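Long-range contacts in geranyltranstransferase (Roseobacter denitrificans, PDB 4LLS), which probably condenses isopentenyl diphosphate with an allylic diphosphate such as farnesyl diphosphate, lengthening the prenyl chain with the help of divalent metal ions: residues Gln26-Ala31 and Arg66-Leu71; Asp108-Arg113 and Gly251-Lys256; Leu173-Asp178 and Gln198-Ala203. All coordinates share one frame; numbering follows the deposited sequence.

Interaction 1. Residues Gln26-Ala31 and Arg66-Leu71; sequences QRLDAA and RGFLVL. With IPE (3-methylbut-3-enyl trihydrogen diphosphate), chain C.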
loop_
_atom_site.group_PDB
_atom_site.type_symbol
_atom_site.label_atom_id
_atom_site.label_comp_id
_atom_site.label_asym_id
_atom_site.label_seq_id
_atom_site.Cartn_x
_atom_site.Cartn_y
_atom_site.Cartn_z
ATOM N N GLN A 26 19.304 -18.335 18.175
ATOM C CA GLN A 26 18.041 -18.915 18.631
ATOM C C GLN A 26 16.890 -17.926 18.362
ATOM O O GLN A 26 15.828 -18.304 17.825
ATOM C CB GLN A 26 18.115 -19.251 20.129
ATOM C CG GLN A 26 18.987 -20.447 20.449
ATOM C CD GLN A 26 19.028 -20.764 21.937
ATOM O OE1 GLN A 26 18.801 -19.888 22.788
ATOM N NE2 GLN A 26 19.350 -22.012 22.262
ATOM N N ARG A 27 17.129 -16.668 18.693
ATOM C CA ARG A 27 16.102 -15.613 18.569
ATOM C C ARG A 27 15.784 -15.308 17.132
ATOM O O ARG A 27 14.616 -15.050 16.793
ATOM C CB ARG A 27 16.503 -14.324 19.327
ATOM C CG ARG A 27 16.376 -14.500 20.847
ATOM C CD ARG A 27 16.885 -13.324 21.618
ATOM N NE ARG A 27 16.626 -13.490 23.038
ATOM C CZ ARG A 27 16.983 -12.607 23.947
ATOM N NH1 ARG A 27 17.581 -11.474 23.610
ATOM N NH2 ARG A 27 16.682 -12.835 25.210
ATOM N N LEU A 28 16.772 -15.356 16.242
ATOM C CA LEU A 28 16.532 -15.083 14.831
ATOM C C LEU A 28 15.738 -16.246 14.240
ATOM O O LEU A 28 14.793 -16.060 13.454
ATOM C CB LEU A 28 17.837 -14.881 14.073
ATOM C CG LEU A 28 17.604 -14.580 12.589
ATOM C CD1 LEU A 28 16.777 -13.318 12.411
ATOM C CD2 LEU A 28 18.928 -14.476 11.873
ATOM N N ASP A 29 16.102 -17.466 14.593
ATOM C CA ASP A 29 15.393 -18.665 14.121
ATOM C C ASP A 29 13.945 -18.625 14.598
ATOM O O ASP A 29 13.019 -18.948 13.845
ATOM C CB ASP A 29 16.049 -19.928 14.678
ATOM C CG ASP A 29 17.300 -20.315 13.939
ATOM O OD1 ASP A 29 17.603 -19.673 12.923
ATOM O OD2 ASP A 29 18.003 -21.233 14.410
ATOM N N ALA A 30 13.742 -18.214 15.844
ATOM C CA ALA A 30 12.380 -18.225 16.427
ATOM C C ALA A 30 11.574 -17.124 15.765
ATOM O O ALA A 30 10.382 -17.307 15.480
ATOM C CB ALA A 30 12.435 -18.001 17.921
ATOM N N ALA A 31 12.218 -16.010 15.446
ATOM C CA ALA A 31 11.501 -14.886 14.844
ATOM C C ALA A 31 11.079 -15.261 13.424
ATOM O O ALA A 31 9.944 -14.963 12.974
ATOM C CB ALA A 31 12.369 -13.643 14.844
ATOM N N ARG A 66 14.006 -7.378 9.203
ATOM C CA ARG A 66 13.185 -6.255 9.609
ATOM C C ARG A 66 12.163 -6.714 10.663
ATOM O O ARG A 66 12.015 -6.087 11.702
ATOM C CB ARG A 66 12.483 -5.648 8.389
ATOM C CG ARG A 66 13.469 -4.930 7.498
ATOM C CD ARG A 66 12.944 -4.713 6.084
ATOM N NE ARG A 66 14.003 -4.274 5.165
ATOM C CZ ARG A 66 14.898 -5.080 4.590
ATOM N NH1 ARG A 66 15.806 -4.550 3.771
ATOM N NH2 ARG A 66 14.912 -6.373 4.833
ATOM N N GLY A 67 11.509 -7.838 10.437
ATOM C CA GLY A 67 10.651 -8.369 11.483
ATOM C C GLY A 67 11.350 -8.730 12.778
ATOM O O GLY A 67 10.868 -8.447 13.901
ATOM N N PHE A 68 12.572 -9.223 12.637
ATOM C CA PHE A 68 13.399 -9.508 13.817
ATOM C C PHE A 68 13.725 -8.250 14.589
ATOM O O PHE A 68 13.696 -8.235 15.842
ATOM C CB PHE A 68 14.690 -10.240 13.396
ATOM C CG PHE A 68 15.618 -10.558 14.511
ATOM C CD1 PHE A 68 16.866 -9.954 14.576
ATOM C CD2 PHE A 68 15.313 -11.571 15.406
ATOM C CE1 PHE A 68 17.773 -10.322 15.571
ATOM C CE2 PHE A 68 16.227 -11.962 16.371
ATOM C CZ PHE A 68 17.451 -11.352 16.427
ATOM N N LEU A 69 14.069 -7.172 13.897
ATOM C CA LEU A 69 14.309 -5.911 14.570
ATOM C C LEU A 69 13.115 -5.457 15.395
ATOM O O LEU A 69 13.255 -4.921 16.490
ATOM C CB LEU A 69 14.747 -4.820 13.587
ATOM C CG LEU A 69 16.171 -4.981 13.058
ATOM C CD1 LEU A 69 16.419 -4.058 11.891
ATOM C CD2 LEU A 69 17.204 -4.709 14.152
ATOM N N VAL A 70 11.919 -5.624 14.830
ATOM C CA VAL A 70 10.713 -5.251 15.563
ATOM C C VAL A 70 10.586 -6.085 16.825
ATOM O O VAL A 70 10.411 -5.553 17.922
ATOM C CB VAL A 70 9.437 -5.413 14.709
ATOM C CG1 VAL A 70 8.176 -5.229 15.533
ATOM C CG2 VAL A 70 9.454 -4.449 13.541
ATOM N N LEU A 71 10.726 -7.382 16.676
ATOM C CA LEU A 71 10.563 -8.294 17.829
ATOM C C LEU A 71 11.624 -8.027 18.885
ATOM O O LEU A 71 11.343 -8.051 20.079
ATOM C CB LEU A 71 10.624 -9.741 17.387
ATOM C CG LEU A 71 9.474 -10.188 16.491
ATOM C CD1 LEU A 71 9.618 -11.613 16.027
ATOM C CD2 LEU A 71 8.155 -10.025 17.201
HETATM C C1 IPE C . 16.672 -7.305 -0.147
HETATM O O1 IPE C . 16.501 -7.292 1.284
HETATM C C2 IPE C . 16.274 -5.938 -0.694
HETATM C C3 IPE C . 17.129 -4.844 -0.103
HETATM C C4 IPE C . 16.594 -3.825 0.566
HETATM C C5 IPE C . 18.596 -4.812 -0.400
HETATM P PA IPE C . 16.941 -8.561 2.143
HETATM O O1A IPE C . 18.391 -8.940 1.808
HETATM O O2A IPE C . 16.655 -8.234 3.538
HETATM O O3A IPE C . 15.969 -9.717 1.659
HETATM P PB IPE C . 15.193 -10.972 2.331
HETATM O O1B IPE C . 15.056 -11.996 1.215
HETATM O O2B IPE C . 16.034 -11.477 3.469
HETATM O O3B IPE C . 13.903 -10.360 2.821
#

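Interaction 2. Residues Asp108-Arg113 and Gly251-Lys256; sequences DNDDMR and GKAVGK. With CA (calcium ion), chain F; CA (calcium ion), chain G; GST (geranyl S-thiolodiphosphate), chain D.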
loop_
_atom_site.group_PDB
_atom_site.type_symbol
_atom_site.label_atom_id
_atom_site.label_comp_id
_atom_site.label_asym_id
_atom_site.label_seq_id
_atom_site.Cartn_x
_atom_site.Cartn_y
_atom_site.Cartn_z
ATOM N N ASP A 108 13.386 -3.841 -12.185
ATOM C CA ASP A 108 14.683 -4.528 -12.269
ATOM C C ASP A 108 14.631 -5.803 -13.105
ATOM O O ASP A 108 15.690 -6.352 -13.489
ATOM C CB ASP A 108 15.254 -4.802 -10.869
ATOM C CG ASP A 108 15.934 -3.592 -10.265
ATOM O OD1 ASP A 108 15.808 -2.453 -10.781
ATOM O OD2 ASP A 108 16.520 -3.732 -9.143
ATOM N N ASN A 109 13.436 -6.323 -13.360
ATOM C CA ASN A 109 13.283 -7.440 -14.279
ATOM C C ASN A 109 14.106 -8.642 -13.826
ATOM O O ASN A 109 15.011 -9.110 -14.529
ATOM C CB ASN A 109 13.728 -7.000 -15.694
ATOM C CG ASN A 109 13.358 -7.997 -16.765
ATOM O OD1 ASN A 109 13.971 -8.001 -17.834
ATOM N ND2 ASN A 109 12.393 -8.852 -16.498
ATOM N N ASP A 110 13.744 -9.195 -12.672
ATOM C CA ASP A 110 14.431 -10.343 -12.122
ATOM C C ASP A 110 13.552 -11.575 -12.068
ATOM O O ASP A 110 12.363 -11.487 -11.749
ATOM C CB ASP A 110 14.899 -10.011 -10.718
ATOM C CG ASP A 110 16.298 -9.497 -10.700
ATOM O OD1 ASP A 110 16.467 -8.271 -10.578
ATOM O OD2 ASP A 110 17.241 -10.321 -10.850
ATOM N N ASP A 111 14.149 -12.719 -12.391
ATOM C CA ASP A 111 13.449 -13.989 -12.502
ATOM C C ASP A 111 13.435 -14.842 -11.230
ATOM O O ASP A 111 12.607 -15.744 -11.103
ATOM C CB ASP A 111 14.093 -14.842 -13.621
ATOM C CG ASP A 111 13.893 -14.267 -15.007
ATOM O OD1 ASP A 111 14.532 -14.805 -15.946
ATOM O OD2 ASP A 111 13.035 -13.378 -15.194
ATOM N N MET A 112 14.339 -14.545 -10.296
ATOM C CA MET A 112 14.499 -15.325 -9.087
ATOM C C MET A 112 14.672 -14.418 -7.870
ATOM O O MET A 112 15.307 -13.366 -7.958
ATOM C CB MET A 112 15.702 -16.259 -9.235
ATOM C CG MET A 112 15.907 -17.206 -8.069
ATOM S SD MET A 112 17.273 -18.374 -8.335
ATOM C CE MET A 112 18.670 -17.253 -8.463
ATOM N N ARG A 113 14.068 -14.832 -6.766
ATOM C CA ARG A 113 14.128 -14.111 -5.482
ATOM C C ARG A 113 13.969 -15.202 -4.415
ATOM O O ARG A 113 13.077 -16.032 -4.491
ATOM C CB ARG A 113 12.970 -13.086 -5.448
ATOM C CG ARG A 113 12.563 -12.469 -4.104
ATOM C CD ARG A 113 13.497 -11.400 -3.617
ATOM N NE ARG A 113 13.550 -10.201 -4.460
ATOM C CZ ARG A 113 14.559 -9.351 -4.408
ATOM N NH1 ARG A 113 14.609 -8.341 -5.242
ATOM N NH2 ARG A 113 15.471 -9.449 -3.440
ATOM N N GLY A 251 20.270 -16.444 -3.415
ATOM C CA GLY A 251 18.913 -16.696 -3.872
ATOM C C GLY A 251 18.375 -15.768 -4.949
ATOM O O GLY A 251 17.180 -15.796 -5.275
ATOM N N LYS A 252 19.239 -14.908 -5.475
ATOM C CA LYS A 252 18.890 -14.003 -6.553
ATOM C C LYS A 252 20.140 -13.867 -7.435
ATOM O O LYS A 252 21.234 -14.274 -7.030
ATOM C CB LYS A 252 18.492 -12.619 -5.992
ATOM C CG LYS A 252 19.613 -11.891 -5.244
ATOM C CD LYS A 252 19.109 -10.804 -4.272
ATOM C CE LYS A 252 20.238 -9.880 -3.815
ATOM N NZ LYS A 252 19.824 -8.994 -2.666
ATOM N N ALA A 253 19.961 -13.321 -8.628
ATOM C CA ALA A 253 21.093 -13.105 -9.524
ATOM C C ALA A 253 22.073 -12.101 -8.947
ATOM O O ALA A 253 21.689 -11.141 -8.242
ATOM C CB ALA A 253 20.616 -12.637 -10.872
ATOM N N VAL A 254 23.350 -12.339 -9.231
ATOM C CA VAL A 254 24.426 -11.440 -8.862
ATOM C C VAL A 254 25.132 -10.927 -10.116
ATOM O O VAL A 254 24.807 -11.346 -11.244
ATOM C CB VAL A 254 25.457 -12.129 -7.948
ATOM C CG1 VAL A 254 24.813 -12.562 -6.634
ATOM C CG2 VAL A 254 26.089 -13.330 -8.653
ATOM N N GLY A 255 26.012 -9.954 -9.910
ATOM C CA GLY A 255 26.658 -9.251 -11.015
ATOM C C GLY A 255 25.760 -8.277 -11.749
ATOM O O GLY A 255 26.104 -7.807 -12.831
ATOM N N LYS A 256 24.653 -7.883 -11.128
ATOM C CA LYS A 256 23.630 -7.100 -11.813
ATOM C C LYS A 256 23.965 -5.615 -11.906
ATOM O O LYS A 256 23.537 -4.932 -12.846
ATOM C CB LYS A 256 22.283 -7.276 -11.108
ATOM C CG LYS A 256 21.842 -8.719 -11.015
ATOM C CD LYS A 256 20.338 -8.836 -10.992
ATOM C CE LYS A 256 19.802 -8.395 -9.638
ATOM N NZ LYS A 256 19.119 -9.498 -8.891
HETATM CA CA CA F . 16.494 -5.239 -7.425
HETATM CA CA CA G . 17.330 -1.180 -9.150
HETATM P PA GST D . 17.950 -6.682 -4.583
HETATM O O1A GST D . 17.572 -7.664 -3.476
HETATM O O2A GST D . 19.425 -6.690 -4.962
HETATM O O3A GST D . 17.024 -6.772 -5.791
HETATM O O1B GST D . 17.655 -5.256 -3.940
HETATM P PB GST D . 18.123 -3.893 -4.602
HETATM O O2B GST D . 19.552 -3.615 -4.435
HETATM O O3B GST D . 17.628 -3.834 -6.087
HETATM S S1 GST D . 17.151 -2.574 -3.479
HETATM C C1 GST D . 15.516 -3.145 -3.797
HETATM C C2 GST D . 14.483 -2.049 -3.686
HETATM C C3 GST D . 13.791 -1.833 -2.557
HETATM C C10 GST D . 14.077 -2.592 -1.307
HETATM C C4 GST D . 12.777 -0.742 -2.478
HETATM C C5 GST D . 11.907 -0.799 -3.740
HETATM C C6 GST D . 10.856 0.262 -3.718
HETATM C C7 GST D . 9.680 0.166 -4.375
HETATM C C9 GST D . 9.212 -0.980 -5.245
HETATM C C8 GST D . 8.769 1.335 -4.165
HETATM O O HOH W 1 17.333 -12.670 -9.626
HETATM O O HOH W 2 15.275 -7.044 -8.536
HETATM O O HOH W 3 18.534 -5.906 -8.442
HETATM O O HOH W 4 18.756 -1.844 -7.583
HETATM O O HOH W 5 15.142 0.180 -9.257
HETATM O O HOH W 6 16.064 -1.368 -7.178
#

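Interaction 3. Residues Leu173-Asp178 and Gln198-Ala203; sequences LGQALD and QGKTGA. With GST (geranyl S-thiolodiphosphate), chain D.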
loop_
_atom_site.group_PDB
_atom_site.type_symbol
_atom_site.label_atom_id
_atom_site.label_comp_id
_atom_site.label_asym_id
_atom_site.label_seq_id
_atom_site.Cartn_x
_atom_site.Cartn_y
_atom_site.Cartn_z
ATOM N N LEU A 173 10.391 7.228 -2.806
ATOM C CA LEU A 173 11.310 8.286 -3.237
ATOM C C LEU A 173 12.642 7.654 -3.629
ATOM O O LEU A 173 13.185 7.921 -4.708
ATOM C CB LEU A 173 11.530 9.288 -2.112
ATOM C CG LEU A 173 12.561 10.384 -2.409
ATOM C CD1 LEU A 173 12.157 11.131 -3.662
ATOM C CD2 LEU A 173 12.711 11.349 -1.242
ATOM N N GLY A 174 13.192 6.832 -2.749
ATOM C CA GLY A 174 14.473 6.171 -3.027
ATOM C C GLY A 174 14.420 5.394 -4.334
ATOM O O GLY A 174 15.356 5.481 -5.156
ATOM N N GLN A 175 13.355 4.647 -4.554
ATOM C CA GLN A 175 13.183 3.910 -5.800
ATOM C C GLN A 175 13.168 4.865 -6.976
ATOM O O GLN A 175 13.718 4.548 -8.049
ATOM C CB GLN A 175 11.932 3.027 -5.799
ATOM C CG GLN A 175 11.807 2.091 -7.006
ATOM C CD GLN A 175 12.821 0.952 -7.069
ATOM O OE1 GLN A 175 13.868 0.988 -6.428
ATOM N NE2 GLN A 175 12.418 -0.149 -7.706
ATOM N N ALA A 176 12.418 5.944 -6.856
ATOM C CA ALA A 176 12.267 6.852 -7.992
ATOM C C ALA A 176 13.617 7.435 -8.373
ATOM O O ALA A 176 13.959 7.527 -9.572
ATOM C CB ALA A 176 11.288 7.955 -7.652
ATOM N N LEU A 177 14.392 7.798 -7.367
ATOM C CA LEU A 177 15.725 8.370 -7.579
ATOM C C LEU A 177 16.647 7.341 -8.212
ATOM O O LEU A 177 17.463 7.690 -9.073
ATOM C CB LEU A 177 16.341 8.850 -6.269
ATOM C CG LEU A 177 15.644 10.027 -5.614
ATOM C CD1 LEU A 177 16.245 10.289 -4.241
ATOM C CD2 LEU A 177 15.744 11.265 -6.508
ATOM N N ASP A 178 16.493 6.085 -7.811
ATOM C CA ASP A 178 17.327 4.994 -8.294
ATOM C C ASP A 178 17.046 4.825 -9.765
ATOM O O ASP A 178 17.980 4.838 -10.581
ATOM C CB ASP A 178 17.029 3.698 -7.545
ATOM C CG ASP A 178 18.152 2.689 -7.650
ATOM O OD1 ASP A 178 19.302 3.139 -7.813
ATOM O OD2 ASP A 178 17.860 1.469 -7.729
ATOM N N GLN A 198 19.321 5.926 2.006
ATOM C CA GLN A 198 18.531 6.340 3.176
ATOM C C GLN A 198 17.034 6.166 2.926
ATOM O O GLN A 198 16.336 5.640 3.764
ATOM C CB GLN A 198 18.860 7.785 3.555
ATOM C CG GLN A 198 20.193 7.886 4.254
ATOM C CD GLN A 198 20.680 9.313 4.449
ATOM O OE1 GLN A 198 20.029 10.273 4.036
ATOM N NE2 GLN A 198 21.812 9.456 5.141
ATOM N N GLY A 199 16.576 6.530 1.741
ATOM C CA GLY A 199 15.180 6.301 1.325
ATOM C C GLY A 199 14.919 4.849 0.966
ATOM O O GLY A 199 14.013 4.206 1.527
ATOM N N LYS A 200 15.732 4.296 0.087
ATOM C CA LYS A 200 15.405 3.058 -0.594
ATOM C C LYS A 200 15.449 1.862 0.340
ATOM O O LYS A 200 14.581 0.964 0.248
ATOM C CB LYS A 200 16.322 2.846 -1.797
ATOM C CG LYS A 200 15.856 1.718 -2.677
ATOM C CD LYS A 200 16.341 1.932 -4.111
ATOM C CE LYS A 200 16.629 0.633 -4.848
ATOM N NZ LYS A 200 18.070 0.344 -5.122
ATOM N N THR A 201 16.438 1.829 1.230
ATOM C CA THR A 201 16.589 0.771 2.193
ATOM C C THR A 201 16.663 1.207 3.668
ATOM O O THR A 201 16.242 0.445 4.595
ATOM C CB THR A 201 17.773 -0.114 1.804
ATOM O OG1 THR A 201 18.959 0.657 1.928
ATOM C CG2 THR A 201 17.582 -0.573 0.365
ATOM N N GLY A 202 17.126 2.426 3.937
ATOM C CA GLY A 202 17.261 2.886 5.304
ATOM C C GLY A 202 15.909 3.086 6.005
ATOM O O GLY A 202 15.790 2.906 7.236
ATOM N N ALA A 203 14.909 3.520 5.256
ATOM C CA ALA A 203 13.668 3.942 5.884
ATOM C C ALA A 203 12.955 2.771 6.558
ATOM O O ALA A 203 12.484 2.907 7.696
ATOM C CB ALA A 203 12.746 4.588 4.845
HETATM P PA GST D . 17.950 -6.682 -4.583
HETATM O O1A GST D . 17.572 -7.664 -3.476
HETATM O O2A GST D . 19.425 -6.690 -4.962
HETATM O O3A GST D . 17.024 -6.772 -5.791
HETATM O O1B GST D . 17.655 -5.256 -3.940
HETATM P PB GST D . 18.123 -3.893 -4.602
HETATM O O2B GST D . 19.552 -3.615 -4.435
HETATM O O3B GST D . 17.628 -3.834 -6.087
HETATM S S1 GST D . 17.151 -2.574 -3.479
HETATM C C1 GST D . 15.516 -3.145 -3.797
HETATM C C2 GST D . 14.483 -2.049 -3.686
HETATM C C3 GST D . 13.791 -1.833 -2.557
HETATM C C10 GST D . 14.077 -2.592 -1.307
HETATM C C4 GST D . 12.777 -0.742 -2.478
HETATM C C5 GST D . 11.907 -0.799 -3.740
HETATM C C6 GST D . 10.856 0.262 -3.718
HETATM C C7 GST D . 9.680 0.166 -4.375
HETATM C C9 GST D . 9.212 -0.980 -5.245
HETATM C C8 GST D . 8.769 1.335 -4.165
#

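Interaction 1. Residues Gln26-Ala31 and Arg66-Leu71
Phe68 reaches across to helix 22-43 and presents its ring differently to each of three residues there, a compact example of how one aromatic side chain can join two helices. Leu28 lies over one face of the ring, its CD1 3.9 Å from the centroid of Phe68 and displaced toward the rim, in a CH-pi contact; the two side chains cross at about a right angle. Ala31 meets the ring at its edge, with CB 3.6 Å from Phe68 CD2. Arg27 offers its backbone more than its charge: its carbonyl carbon is 3.5 Å from Phe68 CE2, while the guanidinium leads away from the contact. The ring gets there because Phe68 CG stands opposite the backbone N (chi1 179°). One turn on, Leu71 adds CD1 against the same methyl group, 3.6 Å from Ala31 CB, so that Ala31 is wedged between the two larger side chains. The join is apolar, the axes of the two segments being 9.7 Å apart and inclined at 111°. Arg66, in the same segment as Phe68, binds isopentenyl diphosphate instead: NH2 gives a nearly straight hydrogen bond of 2.9 Å to O2A of the ligand, in the guanidinium plane. In this largely helical prenyltransferase fold, helix 65-76 is also packed against helices 81-102, 190-215 and 221-244, and Thr298 and Thr302 of helix 297-308 touch Phe68.

Interaction 2. Residues Asp108-Arg113 and Gly251-Lys256
Lys256 and Asp110 form the salt bridge that ties the two segments, NZ lying 2.8 Å from OD2 and meeting it from above the carboxylate plane. A second bond, to Ala253 O, steadies the ammonium group, whose chain bends at its last two torsions (chi3 -74°). Water 1 extends the link by donating to Asp110 OD2 and Met112 O and accepting from Ala253 N. Around the thiolodiphosphate, two cations share one oxygen: Arg113 NH2 is 2.8 Å and Lys252 NZ 2.7 Å from O1A of the ligand. Arg113 NH1 adds a bond to O3A, so the guanidinium grips the phosphate with its edge. Asp103 and Asp238, paired with Arg113 NH1 and Lys252 NZ, probably offset these charges together with the anion. Asp108 chelates one calcium ion with both oxygens, while OD2 bridges to a second that ligand O3A and O3B also bind; Glu182 joins the former and Asp102 the latter, a metal cluster by which these synthases hold the allylic diphosphate. Farther out, Met112 packs CG 3.4 Å from Gly251 O and CE 3.8 Å from Lys252 CA. Strand 112-113 forms a small hairpin with strand 116-117, its turn joined by a Gly115-Gly251 backbone hydrogen bond to the loop between helices 247-250 and 256-259.

Interaction 3. Residues Leu173-Asp178 and Gln198-Ala203
The axes of segments 173-178 and 198-203 run roughly antiparallel, at 138° and 7.3 Å apart, and Gly174 and Lys200 bring their CA atoms to 4.1 Å. Gly174, lacking a side chain, allows this, its CA resting 4.2 Å from Gly199 C. Lys200 then runs along the seam, and bends at its last two torsions (chi4 -110°) carry Lys200 NZ to within 2.8 Å of Asp178 OD2 in a salt bridge. It meets the carboxylate from 72° out of its plane, while Asp178 OD1 pairs with Lys262. Gly174, Gln175 and Asp178 form the GQxxD motif of the FPP/GGPP synthase family, beside the aspartate-rich motifs of the active site; Lys200 pairs with its aspartate. Asp178 is a known calcium ligand of this protein; in this chain it is not bonded, although Asp178 OD2 lies 3.1 Å from the calcium ion that Asp108 holds through both oxygens. Lys200 NZ also lies 3.5 Å from thiolodiphosphate S1, which stands where the substrate has the oxygen of the bond that breaks. Gln175 crosses the lysine chain, its OE1 3.2 Å from Lys200 CE, and bonds through NE2 to Asp102. Its CB touches geranyl C6 at 3.6 Å, and Leu130 of the second subunit packs on it.

From the N terminus, interaction 1 closes first, bringing helix 22-43 onto helix 65-76 across 34 mostly helical residues, and it is finished before the others begin. Interaction 2 then opens at Asp108 and closes only at the segment 251-256, a loop of 137 residues. Interaction 3 is nested within it, joining helices 171-184 and 190-215 across a short span of 19 residues. None of the contacts cross. Interactions 2 and 3, with centres about 19 Å apart, both touch the thiolodiphosphate, one at its phosphate end and the other along its tail and sulfur. Interaction 1 lies across the chain's centre from interaction 3, and reaches the active site through Arg66.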